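Long-range contact in L-ribose isomerase (Geodermatophilus obscurus DSM 43160, PDB 5AVP), which probably interconverts L-ribose and its ketose isomer, L-ribulose, using a manganese ion held within a cupin-type beta barrel: residues A[119-133]-A[203-216]. Residues are numbered along the deposited sequence; the frame is centred on the assembly and turned at random.
Sequences PGKFCPPHYHQRKTE and HRKHLHAFRCPADS. With MN (manganese (II) ion), chain E.
His208 and His126 face each other as an antiparallel hydrogen-bonded pair, His208 N giving a nearly straight bond (174°) to His126 O at 2.8 Å. Their side chains rise from the same face of the sheet. In both, CG sits between the backbone N and the carbonyl carbon, which brings the two NE2 atoms together on one manganese. The rings are inclined at 65°, neither stacked nor edge-to-face. His126 NE2 binds the metal at 2.2 Å and His208 NE2 at 2.4 Å; His128 NE2 and, from beyond the loop, Glu133 OE2 complete the protein ligands. The first of these histidines is held by its other nitrogen: His126 ND1 donates to Pro124 O at 2.9 Å, in the ring plane. His128 ND1 is hydrogen-bonded to the backbone O of Asp251.

Past the metal, the side chain of Arg204 runs along the 129-132 loop. Its NE donates to Arg130 O, which lies close to the guanidinium plane, while Thr132 OG1 sits over one face of that group and also accepts from Arg204 N at 3.1 Å. Arg204 NH1 is hydrogen-bonded to Ala93 O of the second subunit. Were Arg204 cut back to an alanine, Arg130 O would probably lose this donor, the ligand-bearing loop would be less firmly tied down, and the bond to the second subunit would be gone. Lys205 runs alongside Gln129, its NZ bonding Gln129 O.

At the far end Pro119 lies against the turn at 213-216, CB 3.4 Å from Ala214 O, and Gly120 N bonds Cys212 O. Between, Cys123 CB packs over the face of the Phe210 ring, 3.5 Å from its centroid.

Three imidazoles and one carboxylate on adjoining chain segments are the cupin metal-site pattern, consistent with manganese holding the sugar for aldose-ketose isomerisation.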
loop_
_atom_site.group_PDB
_atom_site.type_symbol
_atom_site.label_atom_id
_atom_site.label_comp_id
_atom_site.label_asym_id
_atom_site.label_seq_id
_atom_site.Cartn_x
_atom_site.Cartn_y
_atom_site.Cartn_z
ATOM N N PRO A 119 0.360 -20.822 0.438
ATOM C CA PRO A 119 0.277 -21.683 -0.743
ATOM C C PRO A 119 -0.072 -23.140 -0.462
ATOM O O PRO A 119 0.576 -23.797 0.356
ATOM C CB PRO A 119 1.662 -21.526 -1.393
ATOM C CG PRO A 119 2.159 -20.215 -0.891
ATOM C CD PRO A 119 1.720 -20.263 0.556
ATOM N N GLY A 120 -1.104 -23.633 -1.144
ATOM C CA GLY A 120 -1.523 -25.009 -0.978
ATOM C C GLY A 120 -2.467 -25.269 0.171
ATOM O O GLY A 120 -3.138 -26.300 0.208
ATOM N N LYS A 121 -2.536 -24.341 1.113
ATOM C CA LYS A 121 -3.409 -24.501 2.274
ATOM C C LYS A 121 -4.896 -24.198 1.982
ATOM O O LYS A 121 -5.212 -23.453 1.053
ATOM C CB LYS A 121 -2.878 -23.617 3.416
ATOM C CG LYS A 121 -1.935 -24.344 4.387
ATOM C CD LYS A 121 -0.715 -24.972 3.701
ATOM C CE LYS A 121 0.155 -25.723 4.707
ATOM N NZ LYS A 121 1.432 -26.265 4.155
ATOM N N PHE A 122 -5.799 -24.777 2.775
ATOM C CA PHE A 122 -7.230 -24.571 2.586
ATOM C C PHE A 122 -7.950 -24.053 3.813
ATOM O O PHE A 122 -7.405 -24.008 4.906
ATOM C CB PHE A 122 -7.947 -25.877 2.231
ATOM C CG PHE A 122 -7.523 -26.506 0.937
ATOM C CD1 PHE A 122 -6.296 -27.145 0.825
ATOM C CD2 PHE A 122 -8.399 -26.539 -0.148
ATOM C CE1 PHE A 122 -5.955 -27.815 -0.351
ATOM C CE2 PHE A 122 -8.071 -27.199 -1.319
ATOM C CZ PHE A 122 -6.851 -27.843 -1.428
ATOM N N CYS A 123 -9.204 -23.673 3.585
ATOM C CA CYS A 123 -10.148 -23.247 4.611
ATOM C C CYS A 123 -11.206 -24.300 4.291
ATOM O O CYS A 123 -11.976 -24.135 3.358
ATOM C CB CYS A 123 -10.715 -21.853 4.341
ATOM S SG CYS A 123 -12.242 -21.473 5.328
ATOM N N PRO A 124 -11.242 -25.395 5.063
ATOM C CA PRO A 124 -12.133 -26.559 4.968
ATOM C C PRO A 124 -13.595 -26.344 4.581
ATOM O O PRO A 124 -14.201 -25.327 4.944
ATOM C CB PRO A 124 -12.026 -27.166 6.358
ATOM C CG PRO A 124 -11.846 -25.968 7.205
ATOM C CD PRO A 124 -10.750 -25.275 6.443
ATOM N N PRO A 125 -14.185 -27.309 3.849
ATOM C CA PRO A 125 -15.584 -27.205 3.434
ATOM C C PRO A 125 -16.511 -27.070 4.656
ATOM O O PRO A 125 -16.468 -27.873 5.597
ATOM C CB PRO A 125 -15.804 -28.494 2.659
ATOM C CG PRO A 125 -14.520 -28.668 2.005
ATOM C CD PRO A 125 -13.533 -28.417 3.143
ATOM N N HIS A 126 -17.339 -26.032 4.622
ATOM C CA HIS A 126 -18.274 -25.737 5.690
ATOM C C HIS A 126 -19.361 -24.802 5.164
ATOM O O HIS A 126 -19.219 -24.191 4.098
ATOM C CB HIS A 126 -17.571 -25.034 6.856
ATOM C CG HIS A 126 -17.201 -23.602 6.567
ATOM N ND1 HIS A 126 -16.041 -23.241 5.907
ATOM C CD2 HIS A 126 -17.867 -22.448 6.806
ATOM C CE1 HIS A 126 -16.012 -21.929 5.755
ATOM N NE2 HIS A 126 -17.108 -21.424 6.291
ATOM N N TYR A 127 -20.448 -24.696 5.926
ATOM C CA TYR A 127 -21.551 -23.806 5.585
ATOM C C TYR A 127 -22.046 -23.199 6.885
ATOM O O TYR A 127 -21.853 -23.771 7.954
ATOM C CB TYR A 127 -22.690 -24.552 4.875
ATOM C CG TYR A 127 -23.565 -25.431 5.748
ATOM C CD1 TYR A 127 -24.478 -24.875 6.638
ATOM C CD2 TYR A 127 -23.469 -26.825 5.687
ATOM C CE1 TYR A 127 -25.264 -25.673 7.444
ATOM C CE2 TYR A 127 -24.250 -27.630 6.490
ATOM C CZ TYR A 127 -25.145 -27.048 7.371
ATOM O OH TYR A 127 -25.896 -27.847 8.209
ATOM N N HIS A 128 -22.655 -22.026 6.795
ATOM C CA HIS A 128 -23.159 -21.350 7.977
ATOM C C HIS A 128 -24.652 -21.226 7.796
ATOM O O HIS A 128 -25.139 -21.011 6.683
ATOM C CB HIS A 128 -22.564 -19.954 8.108
ATOM C CG HIS A 128 -21.093 -19.901 7.879
ATOM N ND1 HIS A 128 -20.176 -20.130 8.880
ATOM C CD2 HIS A 128 -20.375 -19.656 6.758
ATOM C CE1 HIS A 128 -18.954 -20.027 8.388
ATOM N NE2 HIS A 128 -19.047 -19.741 7.100
ATOM N N GLN A 129 -25.374 -21.354 8.896
ATOM C CA GLN A 129 -26.817 -21.279 8.863
ATOM C C GLN A 129 -27.286 -19.832 8.808
ATOM O O GLN A 129 -28.253 -19.503 8.102
ATOM C CB GLN A 129 -27.381 -21.956 10.113
ATOM C CG GLN A 129 -28.877 -22.237 10.058
ATOM C CD GLN A 129 -29.516 -22.321 11.437
ATOM O OE1 GLN A 129 -29.093 -23.107 12.288
ATOM N NE2 GLN A 129 -30.553 -21.518 11.657
ATOM N N ARG A 130 -26.593 -18.971 9.550
ATOM C CA ARG A 130 -26.954 -17.553 9.621
ATOM C C ARG A 130 -26.060 -16.608 8.855
ATOM O O ARG A 130 -26.538 -15.666 8.232
ATOM C CB ARG A 130 -26.984 -17.073 11.066
ATOM C CG ARG A 130 -28.011 -17.731 11.925
ATOM C CD ARG A 130 -27.418 -18.047 13.283
ATOM N NE ARG A 130 -27.093 -19.461 13.443
ATOM C CZ ARG A 130 -27.797 -20.316 14.181
ATOM N NH1 ARG A 130 -27.423 -21.588 14.268
ATOM N NH2 ARG A 130 -28.871 -19.903 14.844
ATOM N N LYS A 131 -24.763 -16.862 8.898
ATOM C CA LYS A 131 -23.795 -15.984 8.258
ATOM C C LYS A 131 -23.736 -15.978 6.733
ATOM O O LYS A 131 -23.773 -17.023 6.078
ATOM C CB LYS A 131 -22.391 -16.278 8.817
ATOM C CG LYS A 131 -21.371 -15.235 8.472
ATOM C CD LYS A 131 -20.028 -15.478 9.143
ATOM C CE LYS A 131 -19.170 -16.522 8.439
ATOM N NZ LYS A 131 -17.716 -16.187 8.554
ATOM N N THR A 132 -23.658 -14.768 6.185
ATOM C CA THR A 132 -23.504 -14.550 4.750
ATOM C C THR A 132 -22.212 -13.757 4.644
ATOM O O THR A 132 -22.029 -12.734 5.324
ATOM C CB THR A 132 -24.636 -13.733 4.133
ATOM O OG1 THR A 132 -25.756 -14.583 3.864
ATOM C CG2 THR A 132 -24.169 -13.123 2.836
ATOM N N GLU A 133 -21.323 -14.242 3.789
ATOM C CA GLU A 133 -20.012 -13.636 3.618
ATOM C C GLU A 133 -19.760 -12.975 2.256
ATOM O O GLU A 133 -20.429 -13.274 1.266
ATOM C CB GLU A 133 -18.933 -14.711 3.830
ATOM C CG GLU A 133 -19.252 -15.751 4.900
ATOM C CD GLU A 133 -18.202 -16.865 4.991
ATOM O OE1 GLU A 133 -17.617 -17.237 3.959
ATOM O OE2 GLU A 133 -17.974 -17.394 6.096
ATOM N N HIS A 203 -23.805 -16.628 0.099
ATOM C CA HIS A 203 -25.004 -16.737 0.929
ATOM C C HIS A 203 -24.929 -17.819 1.974
ATOM O O HIS A 203 -24.352 -18.871 1.749
ATOM C CB HIS A 203 -26.218 -17.029 0.067
ATOM C CG HIS A 203 -26.509 -15.962 -0.925
ATOM N ND1 HIS A 203 -26.938 -14.707 -0.553
ATOM C CD2 HIS A 203 -26.394 -15.943 -2.274
ATOM C CE1 HIS A 203 -27.071 -13.958 -1.633
ATOM N NE2 HIS A 203 -26.747 -14.684 -2.690
ATOM N N ARG A 204 -25.538 -17.559 3.120
ATOM C CA ARG A 204 -25.595 -18.535 4.189
ATOM C C ARG A 204 -26.209 -19.826 3.610
ATOM O O ARG A 204 -26.786 -19.820 2.519
ATOM C CB ARG A 204 -26.473 -17.994 5.301
ATOM C CG ARG A 204 -27.824 -17.477 4.810
ATOM C CD ARG A 204 -28.724 -17.096 5.989
ATOM N NE ARG A 204 -28.423 -15.779 6.537
ATOM C CZ ARG A 204 -28.862 -14.660 5.994
ATOM N NH1 ARG A 204 -29.615 -14.732 4.906
ATOM N NH2 ARG A 204 -28.549 -13.489 6.528
ATOM N N LYS A 205 -26.081 -20.932 4.330
ATOM C CA LYS A 205 -26.619 -22.206 3.863
ATOM C C LYS A 205 -25.906 -22.762 2.630
ATOM O O LYS A 205 -26.364 -23.738 2.036
ATOM C CB LYS A 205 -28.112 -22.093 3.540
ATOM C CG LYS A 205 -29.064 -22.553 4.623
ATOM C CD LYS A 205 -29.167 -21.528 5.739
ATOM C CE LYS A 205 -30.533 -21.617 6.419
ATOM N NZ LYS A 205 -30.811 -20.439 7.287
ATOM N N HIS A 206 -24.798 -22.149 2.233
ATOM C CA HIS A 206 -24.057 -22.653 1.084
ATOM C C HIS A 206 -22.710 -23.229 1.497
ATOM O O HIS A 206 -21.973 -22.608 2.270
ATOM C CB HIS A 206 -23.854 -21.544 0.066
ATOM C CG HIS A 206 -25.075 -21.241 -0.731
ATOM N ND1 HIS A 206 -25.525 -22.068 -1.737
ATOM C CD2 HIS A 206 -25.958 -20.220 -0.653
ATOM C CE1 HIS A 206 -26.635 -21.566 -2.247
ATOM N NE2 HIS A 206 -26.920 -20.444 -1.608
ATOM N N LEU A 207 -22.400 -24.419 0.991
ATOM C CA LEU A 207 -21.131 -25.069 1.300
ATOM C C LEU A 207 -19.995 -24.375 0.563
ATOM O O LEU A 207 -19.995 -24.314 -0.668
ATOM C CB LEU A 207 -21.151 -26.544 0.887
ATOM C CG LEU A 207 -21.876 -27.547 1.787
ATOM C CD1 LEU A 207 -21.875 -28.927 1.126
ATOM C CD2 LEU A 207 -21.194 -27.583 3.149
ATOM N N HIS A 208 -19.027 -23.847 1.312
ATOM C CA HIS A 208 -17.900 -23.193 0.674
ATOM C C HIS A 208 -16.567 -23.634 1.254
ATOM O O HIS A 208 -16.510 -24.353 2.256
ATOM C CB HIS A 208 -18.025 -21.655 0.722
ATOM C CG HIS A 208 -17.971 -21.061 2.103
ATOM N ND1 HIS A 208 -19.073 -20.986 2.929
ATOM C CD2 HIS A 208 -16.965 -20.443 2.766
ATOM C CE1 HIS A 208 -18.750 -20.338 4.035
ATOM N NE2 HIS A 208 -17.477 -19.998 3.961
ATOM N N ALA A 209 -15.503 -23.196 0.588
ATOM C CA ALA A 209 -14.139 -23.513 0.966
ATOM C C ALA A 209 -13.241 -22.919 -0.113
ATOM O O ALA A 209 -13.556 -22.991 -1.298
ATOM C CB ALA A 209 -13.942 -25.039 1.035
ATOM N N PHE A 210 -12.126 -22.324 0.300
ATOM C CA PHE A 210 -11.184 -21.732 -0.629
ATOM C C PHE A 210 -9.768 -22.130 -0.286
ATOM O O PHE A 210 -9.498 -22.654 0.792
ATOM C CB PHE A 210 -11.296 -20.221 -0.577
ATOM C CG PHE A 210 -11.109 -19.653 0.795
ATOM C CD1 PHE A 210 -9.855 -19.642 1.396
ATOM C CD2 PHE A 210 -12.195 -19.140 1.497
ATOM C CE1 PHE A 210 -9.683 -19.130 2.673
ATOM C CE2 PHE A 210 -12.039 -18.620 2.782
ATOM C CZ PHE A 210 -10.782 -18.615 3.371
ATOM N N ARG A 211 -8.856 -21.864 -1.209
ATOM C CA ARG A 211 -7.463 -22.179 -0.986
ATOM C C ARG A 211 -6.555 -21.198 -1.739
ATOM O O ARG A 211 -6.984 -20.496 -2.650
ATOM C CB ARG A 211 -7.169 -23.610 -1.453
ATOM C CG ARG A 211 -6.994 -23.743 -2.956
ATOM C CD ARG A 211 -5.850 -24.720 -3.318
ATOM N NE ARG A 211 -5.450 -24.584 -4.721
ATOM C CZ ARG A 211 -4.587 -25.380 -5.346
ATOM N NH1 ARG A 211 -4.018 -26.389 -4.698
ATOM N NH2 ARG A 211 -4.294 -25.162 -6.620
ATOM N N CYS A 212 -5.298 -21.155 -1.331
ATOM C CA CYS A 212 -4.327 -20.331 -1.992
ATOM C C CYS A 212 -3.638 -21.310 -2.953
ATOM O O CYS A 212 -3.220 -22.388 -2.534
ATOM C CB CYS A 212 -3.324 -19.802 -0.974
ATOM S SG CYS A 212 -2.089 -18.727 -1.687
ATOM N N PRO A 213 -3.529 -20.964 -4.246
ATOM C CA PRO A 213 -2.887 -21.823 -5.242
ATOM C C PRO A 213 -1.573 -22.355 -4.703
ATOM O O PRO A 213 -0.736 -21.571 -4.313
ATOM C CB PRO A 213 -2.673 -20.876 -6.393
ATOM C CG PRO A 213 -3.848 -19.979 -6.287
ATOM C CD PRO A 213 -3.870 -19.662 -4.835
ATOM N N ALA A 214 -1.379 -23.668 -4.696
ATOM C CA ALA A 214 -0.159 -24.249 -4.150
ATOM C C ALA A 214 1.151 -23.678 -4.692
ATOM O O ALA A 214 2.168 -23.677 -3.997
ATOM C CB ALA A 214 -0.174 -25.735 -4.329
ATOM N N ASP A 215 1.128 -23.176 -5.921
ATOM C CA ASP A 215 2.333 -22.626 -6.523
ATOM C C ASP A 215 2.384 -21.098 -6.412
ATOM O O ASP A 215 3.002 -20.421 -7.246
ATOM C CB ASP A 215 2.367 -23.014 -7.981
ATOM C CG ASP A 215 1.364 -22.232 -8.788
ATOM O OD1 ASP A 215 0.178 -22.222 -8.391
ATOM O OD2 ASP A 215 1.766 -21.623 -9.803
ATOM N N SER A 216 1.729 -20.558 -5.388
ATOM C CA SER A 216 1.695 -19.115 -5.187
ATOM C C SER A 216 3.050 -18.627 -4.690
ATOM O O SER A 216 3.830 -19.386 -4.115
ATOM C CB SER A 216 0.606 -18.748 -4.182
ATOM O OG SER A 216 0.264 -17.389 -4.293
HETATM MN MN MN E . -16.976 -19.209 6.122
#